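Local coordinates for protein nucleoporin NUP159 (PDB 1XIP) that is a component of the yeast nuclear pore complex whose N-terminal beta-propeller domain tethers the helicase Dbp5 to the pore in mRNA export, at residues Y244-Y249 / T267-Q272; E33-A38 / I273-Y278. One frame throughout, in Å; residues are numbered along the deposited sequence.

Contact 1 (Y244-Y249 / T267-Q272); sequences YDQKMY and TPPFGQ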
loop_
_atom_site.group_PDB
_atom_site.type_symbol
_atom_site.label_atom_id
_atom_site.label_comp_id
_atom_site.label_asym_id
_atom_site.label_seq_id
_atom_site.Cartn_x
_atom_site.Cartn_y
_atom_site.Cartn_z
ATOM N N TYR A 244 2.340 -17.568 6.205
ATOM C CA TYR A 244 1.047 -16.982 5.787
ATOM C C TYR A 244 0.245 -17.905 4.877
ATOM O O TYR A 244 0.789 -18.506 3.941
ATOM C CB TYR A 244 1.216 -15.606 5.120
ATOM C CG TYR A 244 1.872 -14.576 6.004
ATOM C CD1 TYR A 244 1.145 -13.908 7.000
ATOM C CD2 TYR A 244 3.217 -14.273 5.860
ATOM C CE1 TYR A 244 1.750 -12.974 7.824
ATOM C CE2 TYR A 244 3.833 -13.349 6.683
ATOM C CZ TYR A 244 3.096 -12.701 7.658
ATOM O OH TYR A 244 3.720 -11.780 8.455
ATOM N N ASP A 245 -1.046 -18.019 5.163
ATOM C CA ASP A 245 -1.958 -18.710 4.282
ATOM C C ASP A 245 -3.096 -17.768 3.872
ATOM O O ASP A 245 -3.916 -17.364 4.699
ATOM C CB ASP A 245 -2.491 -19.984 4.945
ATOM C CG ASP A 245 -3.534 -20.704 4.090
ATOM O OD1 ASP A 245 -3.320 -20.817 2.842
ATOM O OD2 ASP A 245 -4.601 -21.170 4.576
ATOM N N GLN A 246 -3.145 -17.415 2.591
ATOM C CA GLN A 246 -4.060 -16.369 2.145
ATOM C C GLN A 246 -4.804 -16.694 0.856
ATOM O O GLN A 246 -4.250 -17.312 -0.049
ATOM C CB GLN A 246 -3.288 -15.068 1.964
ATOM C CG GLN A 246 -3.054 -14.321 3.245
ATOM C CD GLN A 246 -2.047 -13.214 3.084
ATOM O OE1 GLN A 246 -1.776 -12.793 1.973
ATOM N NE2 GLN A 246 -1.482 -12.743 4.192
ATOM N N LYS A 247 -6.047 -16.242 0.763
ATOM C CA LYS A 247 -6.794 -16.345 -0.479
ATOM C C LYS A 247 -7.164 -14.983 -1.036
ATOM O O LYS A 247 -7.712 -14.146 -0.326
ATOM C CB LYS A 247 -8.039 -17.193 -0.274
ATOM C CG LYS A 247 -7.736 -18.665 -0.196
ATOM C CD LYS A 247 -8.991 -19.487 -0.220
ATOM C CE LYS A 247 -8.669 -20.960 -0.272
ATOM N NZ LYS A 247 -8.240 -21.357 -1.639
HETATM N N MSE A 248 -6.862 -14.768 -2.315
HETATM C CA MSE A 248 -7.191 -13.500 -2.971
HETATM C C MSE A 248 -8.356 -13.618 -3.929
HETATM O O MSE A 248 -8.446 -14.569 -4.697
HETATM C CB MSE A 248 -5.995 -12.893 -3.705
HETATM C CG MSE A 248 -4.738 -13.706 -3.659
HETATM SE SE MSE A 248 -3.795 -13.590 -1.937
HETATM C CE MSE A 248 -2.988 -11.843 -2.146
ATOM N N TYR A 249 -9.239 -12.624 -3.885
ATOM C CA TYR A 249 -10.401 -12.603 -4.745
ATOM C C TYR A 249 -10.547 -11.265 -5.440
ATOM O O TYR A 249 -10.392 -10.217 -4.825
ATOM C CB TYR A 249 -11.660 -12.914 -3.940
ATOM C CG TYR A 249 -11.702 -14.325 -3.414
ATOM C CD1 TYR A 249 -12.321 -15.345 -4.136
ATOM C CD2 TYR A 249 -11.122 -14.649 -2.193
ATOM C CE1 TYR A 249 -12.359 -16.633 -3.641
ATOM C CE2 TYR A 249 -11.150 -15.923 -1.707
ATOM C CZ TYR A 249 -11.769 -16.912 -2.421
ATOM O OH TYR A 249 -11.792 -18.195 -1.895
ATOM N N THR A 267 0.499 -11.631 -5.727
ATOM C CA THR A 267 1.188 -11.462 -4.451
ATOM C C THR A 267 1.153 -12.701 -3.548
ATOM O O THR A 267 0.685 -12.604 -2.417
ATOM C CB THR A 267 0.565 -10.317 -3.633
ATOM O OG1 THR A 267 0.479 -9.137 -4.439
ATOM C CG2 THR A 267 1.444 -9.976 -2.462
ATOM N N PRO A 268 1.601 -13.864 -4.017
ATOM C CA PRO A 268 1.614 -15.046 -3.149
ATOM C C PRO A 268 2.381 -14.816 -1.820
ATOM O O PRO A 268 3.528 -14.342 -1.827
ATOM C CB PRO A 268 2.306 -16.105 -4.013
ATOM C CG PRO A 268 2.850 -15.396 -5.232
ATOM C CD PRO A 268 2.076 -14.170 -5.388
ATOM N N PRO A 269 1.763 -15.169 -0.691
ATOM C CA PRO A 269 2.278 -14.806 0.625
ATOM C C PRO A 269 3.323 -15.760 1.181
ATOM O O PRO A 269 3.018 -16.500 2.119
ATOM C CB PRO A 269 1.028 -14.853 1.490
ATOM C CG PRO A 269 0.204 -15.892 0.881
ATOM C CD PRO A 269 0.521 -15.948 -0.584
ATOM N N PHE A 270 4.538 -15.724 0.634
ATOM C CA PHE A 270 5.641 -16.554 1.122
ATOM C C PHE A 270 6.506 -15.834 2.153
ATOM O O PHE A 270 7.585 -16.313 2.523
ATOM C CB PHE A 270 6.495 -17.042 -0.055
ATOM C CG PHE A 270 5.800 -18.065 -0.908
ATOM C CD1 PHE A 270 5.842 -19.417 -0.576
ATOM C CD2 PHE A 270 5.060 -17.673 -2.026
ATOM C CE1 PHE A 270 5.162 -20.372 -1.358
ATOM C CE2 PHE A 270 4.382 -18.616 -2.811
ATOM C CZ PHE A 270 4.433 -19.970 -2.476
ATOM N N GLY A 271 6.035 -14.694 2.635
ATOM C CA GLY A 271 6.806 -13.900 3.572
ATOM C C GLY A 271 7.181 -14.646 4.846
ATOM O O GLY A 271 6.426 -15.508 5.311
ATOM N N GLN A 272 8.346 -14.294 5.414
ATOM C CA GLN A 272 8.801 -14.857 6.705
ATOM C C GLN A 272 9.080 -13.838 7.822
ATOM O O GLN A 272 9.646 -14.193 8.844
ATOM C CB GLN A 272 10.030 -15.740 6.527
ATOM C CG GLN A 272 9.930 -16.773 5.410
ATOM C CD GLN A 272 11.307 -17.196 4.925
ATOM O OE1 GLN A 272 11.945 -16.487 4.121
ATOM N NE2 GLN A 272 11.788 -18.331 5.435
#
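The ring of Pro269 lodges against the start of 244-249, with its CB 3.7 Å from Tyr244 CB and its CG 3.7 Å from Gln246 CB. The Gln246 chain runs antiparallel alongside the proline ring, and its amide oxygen ends beside the proline, Gln246 OE1 3.5 Å from Pro269 CB. Next to this, the Tyr244 ring presents its edge to backbone carbonyls: Pro269 O and Gly271 O both lie near the ring plane, the latter 3.5 Å from Tyr244 CD2. Chi1 of -60° sets the ring anti to the carbonyl carbon and lets CD2 and CE2 run along Gly271. At the other end, the doubly bent chain of Met248, a selenomethionine, brings CE to 3.8 Å from Thr267 O, roughly perpendicular to the threonine side chain.

Pro269 is set by an inverse gamma turn in its own segment, with a hydrogen bond from Phe270 N to Pro268 O (3.0 Å). One shell out, the Tyr244 hydroxyl is held by Ile273 O and Arg275 N, and Met248 also packs on Leu228, Val230 and Met279. Residues 268-271 form a PXFG repeat, here ordered as a loop against a blade of the propeller. The joint is made by van der Waals packing and carbon-to-carbonyl contacts, so it depends on shape fit more than on directional bonds.

Contact 2 (E33-A38 / I273-Y278); sequences EKLPFA and IVRFPY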
loop_
_atom_site.group_PDB
_atom_site.type_symbol
_atom_site.label_atom_id
_atom_site.label_comp_id
_atom_site.label_asym_id
_atom_site.label_seq_id
_atom_site.Cartn_x
_atom_site.Cartn_y
_atom_site.Cartn_z
ATOM N N GLU A 33 13.881 -6.961 11.379
ATOM C CA GLU A 33 12.745 -7.897 11.478
ATOM C C GLU A 33 11.727 -7.540 12.547
ATOM O O GLU A 33 10.715 -8.210 12.678
ATOM C CB GLU A 33 13.215 -9.354 11.600
ATOM C CG GLU A 33 14.359 -9.649 10.649
ATOM C CD GLU A 33 14.676 -11.111 10.504
ATOM O OE1 GLU A 33 14.542 -11.866 11.490
ATOM O OE2 GLU A 33 15.084 -11.488 9.386
ATOM N N LYS A 34 11.977 -6.450 13.262
ATOM C CA LYS A 34 11.012 -5.901 14.204
ATOM C C LYS A 34 10.354 -4.630 13.622
ATOM O O LYS A 34 10.902 -3.534 13.728
ATOM C CB LYS A 34 11.695 -5.627 15.553
ATOM C CG LYS A 34 10.739 -5.406 16.712
ATOM C CD LYS A 34 11.501 -4.959 17.985
ATOM C CE LYS A 34 10.686 -5.221 19.269
ATOM N NZ LYS A 34 11.245 -4.487 20.453
ATOM N N LEU A 35 9.185 -4.803 13.000
ATOM C CA LEU A 35 8.457 -3.727 12.323
ATOM C C LEU A 35 7.240 -3.354 13.150
ATOM O O LEU A 35 6.702 -4.212 13.829
ATOM C CB LEU A 35 7.952 -4.225 10.981
ATOM C CG LEU A 35 8.841 -4.509 9.781
ATOM C CD1 LEU A 35 9.149 -3.235 9.059
ATOM C CD2 LEU A 35 10.117 -5.297 10.098
ATOM N N PRO A 36 6.778 -2.100 13.086
ATOM C CA PRO A 36 5.564 -1.706 13.812
ATOM C C PRO A 36 4.365 -2.479 13.281
ATOM O O PRO A 36 4.168 -2.509 12.065
ATOM C CB PRO A 36 5.426 -0.216 13.491
ATOM C CG PRO A 36 6.772 0.205 13.085
ATOM C CD PRO A 36 7.364 -0.965 12.348
ATOM N N PHE A 37 3.597 -3.113 14.168
ATOM C CA PHE A 37 2.473 -3.944 13.768
ATOM C C PHE A 37 1.314 -3.092 13.270
ATOM O O PHE A 37 0.339 -2.853 13.976
ATOM C CB PHE A 37 2.031 -4.867 14.917
ATOM C CG PHE A 37 1.167 -6.018 14.469
ATOM C CD1 PHE A 37 1.670 -7.001 13.616
ATOM C CD2 PHE A 37 -0.149 -6.113 14.886
ATOM C CE1 PHE A 37 0.861 -8.058 13.188
ATOM C CE2 PHE A 37 -0.962 -7.170 14.457
ATOM C CZ PHE A 37 -0.453 -8.134 13.603
ATOM N N ALA A 38 1.444 -2.636 12.028
ATOM C CA ALA A 38 0.468 -1.775 11.368
ATOM C C ALA A 38 0.759 -1.874 9.904
ATOM O O ALA A 38 1.810 -2.394 9.496
ATOM C CB ALA A 38 0.624 -0.343 11.823
ATOM N N ILE A 273 8.703 -12.580 7.621
ATOM C CA ILE A 273 8.742 -11.591 8.694
ATOM C C ILE A 273 7.313 -11.343 9.157
ATOM O O ILE A 273 6.386 -11.349 8.349
ATOM C CB ILE A 273 9.395 -10.241 8.214
ATOM C CG1 ILE A 273 10.720 -10.450 7.439
ATOM C CG2 ILE A 273 9.584 -9.261 9.386
ATOM C CD1 ILE A 273 11.689 -11.485 8.001
ATOM N N VAL A 274 7.135 -11.140 10.459
ATOM C CA VAL A 274 5.837 -10.762 11.019
ATOM C C VAL A 274 5.444 -9.400 10.516
ATOM O O VAL A 274 6.108 -8.406 10.779
ATOM C CB VAL A 274 5.836 -10.725 12.562
ATOM C CG1 VAL A 274 4.471 -10.237 13.087
ATOM C CG2 VAL A 274 6.176 -12.086 13.125
ATOM N N ARG A 275 4.342 -9.372 9.790
ATOM C CA ARG A 275 3.825 -8.159 9.192
ATOM C C ARG A 275 2.343 -8.110 9.345
ATOM O O ARG A 275 1.672 -9.141 9.287
ATOM C CB ARG A 275 4.192 -8.102 7.716
ATOM C CG ARG A 275 5.651 -7.868 7.506
ATOM C CD ARG A 275 6.086 -6.497 7.933
ATOM N NE ARG A 275 6.420 -5.726 6.750
ATOM C CZ ARG A 275 5.702 -4.744 6.255
ATOM N NH1 ARG A 275 4.585 -4.341 6.844
ATOM N NH2 ARG A 275 6.118 -4.138 5.181
ATOM N N PHE A 276 1.841 -6.907 9.572
ATOM C CA PHE A 276 0.430 -6.627 9.460
ATOM C C PHE A 276 0.062 -6.652 7.976
ATOM O O PHE A 276 0.754 -6.053 7.160
ATOM C CB PHE A 276 0.129 -5.261 10.064
ATOM C CG PHE A 276 -1.328 -4.941 10.150
ATOM C CD1 PHE A 276 -2.081 -5.366 11.237
ATOM C CD2 PHE A 276 -1.954 -4.224 9.140
ATOM C CE1 PHE A 276 -3.451 -5.071 11.316
ATOM C CE2 PHE A 276 -3.312 -3.928 9.200
ATOM C CZ PHE A 276 -4.068 -4.345 10.293
ATOM N N PRO A 277 -1.000 -7.378 7.630
ATOM C CA PRO A 277 -1.506 -7.468 6.249
ATOM C C PRO A 277 -1.878 -6.154 5.610
ATOM O O PRO A 277 -2.741 -5.453 6.124
ATOM C CB PRO A 277 -2.758 -8.312 6.406
ATOM C CG PRO A 277 -2.394 -9.215 7.521
ATOM C CD PRO A 277 -1.749 -8.261 8.539
ATOM N N TYR A 278 -1.242 -5.832 4.489
ATOM C CA TYR A 278 -1.557 -4.624 3.743
ATOM C C TYR A 278 -1.151 -4.783 2.284
ATOM O O TYR A 278 -0.099 -5.340 1.974
ATOM C CB TYR A 278 -0.907 -3.380 4.379
ATOM C CG TYR A 278 -1.143 -2.120 3.576
ATOM C CD1 TYR A 278 -2.400 -1.513 3.546
ATOM C CD2 TYR A 278 -0.108 -1.548 2.828
ATOM C CE1 TYR A 278 -2.626 -0.379 2.779
ATOM C CE2 TYR A 278 -0.315 -0.426 2.056
ATOM C CZ TYR A 278 -1.576 0.158 2.025
ATOM O OH TYR A 278 -1.786 1.283 1.255
HETATM O O HOH W 1 8.207 -7.402 12.849
HETATM O O HOH W 2 2.066 -3.707 7.027
HETATM O O HOH W 3 3.926 -4.827 9.593
#
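Phe276 and Phe37 meet as a T-shaped pair where two loops of the beta-propeller run side by side: 33-38, which leads from strand 18-26 to strand 43-46, and the loop 273-278, which leads into strand 279-284. The edge of Phe276 points at a face of Phe37, the planes at 89° and the centroids 5.5 Å apart, with CD1 of Phe276 reaching CE2 of Phe37 at 3.9 Å toward the rim of that ring. An inverse gamma turn centred on Phe37, with a weak bond from Ala38 N to Pro36 O, shapes the backbone here. From it the ring extends with CG anti to the backbone N (chi1 -163°), which carries CE1 to Val274 CG1 and along the backbone of Arg275 and Phe276. Cutting Phe37 back to an alanine would probably leave the Phe276 edge without its aromatic face and open a gap beside Val274. Phe276 is gripped further by Ala38, as Ala38 O lies 3.4 Å from Phe276 CB, and its ring also stacks on that of Phe130 in strand 129-134.

Ile273 anchors the other end. Its CG2 packs on Glu33 O and Leu35 CD2, while its CD1 touches the Glu33 carboxylate at OE2. Leu35 CG in turn lies against the aliphatic CD of Arg275, 3.9 Å away. One water accepts from Arg275 NH1 and Phe276 N, within 273-278. Another joins the two loops, donating to Glu33 O and Val274 O and accepting from Leu35 N at 2.8 Å.

Contacts 1 and 2 share one continuous run of chain, since 267-272 passes directly into 273-278, and both segments of contact 1 fall within the long span of propeller chain that starts at 33-38 and ends at 273-278. Their centres are 14 Å apart. The hydroxyl of Tyr244 in contact 1 bridges them: OH probably donates to Ile273 O at 2.7 Å and accepts from Arg275 N at 2.8 Å, while lying 3.5 Å from Val274 CA. One tyrosine thus pins the backbone of the residues that meet 33-38. Together the contacts tie the loop ahead of strand 279-284 to strand 246-254 on one hand and to the loop ahead of strand 43-46 on the other.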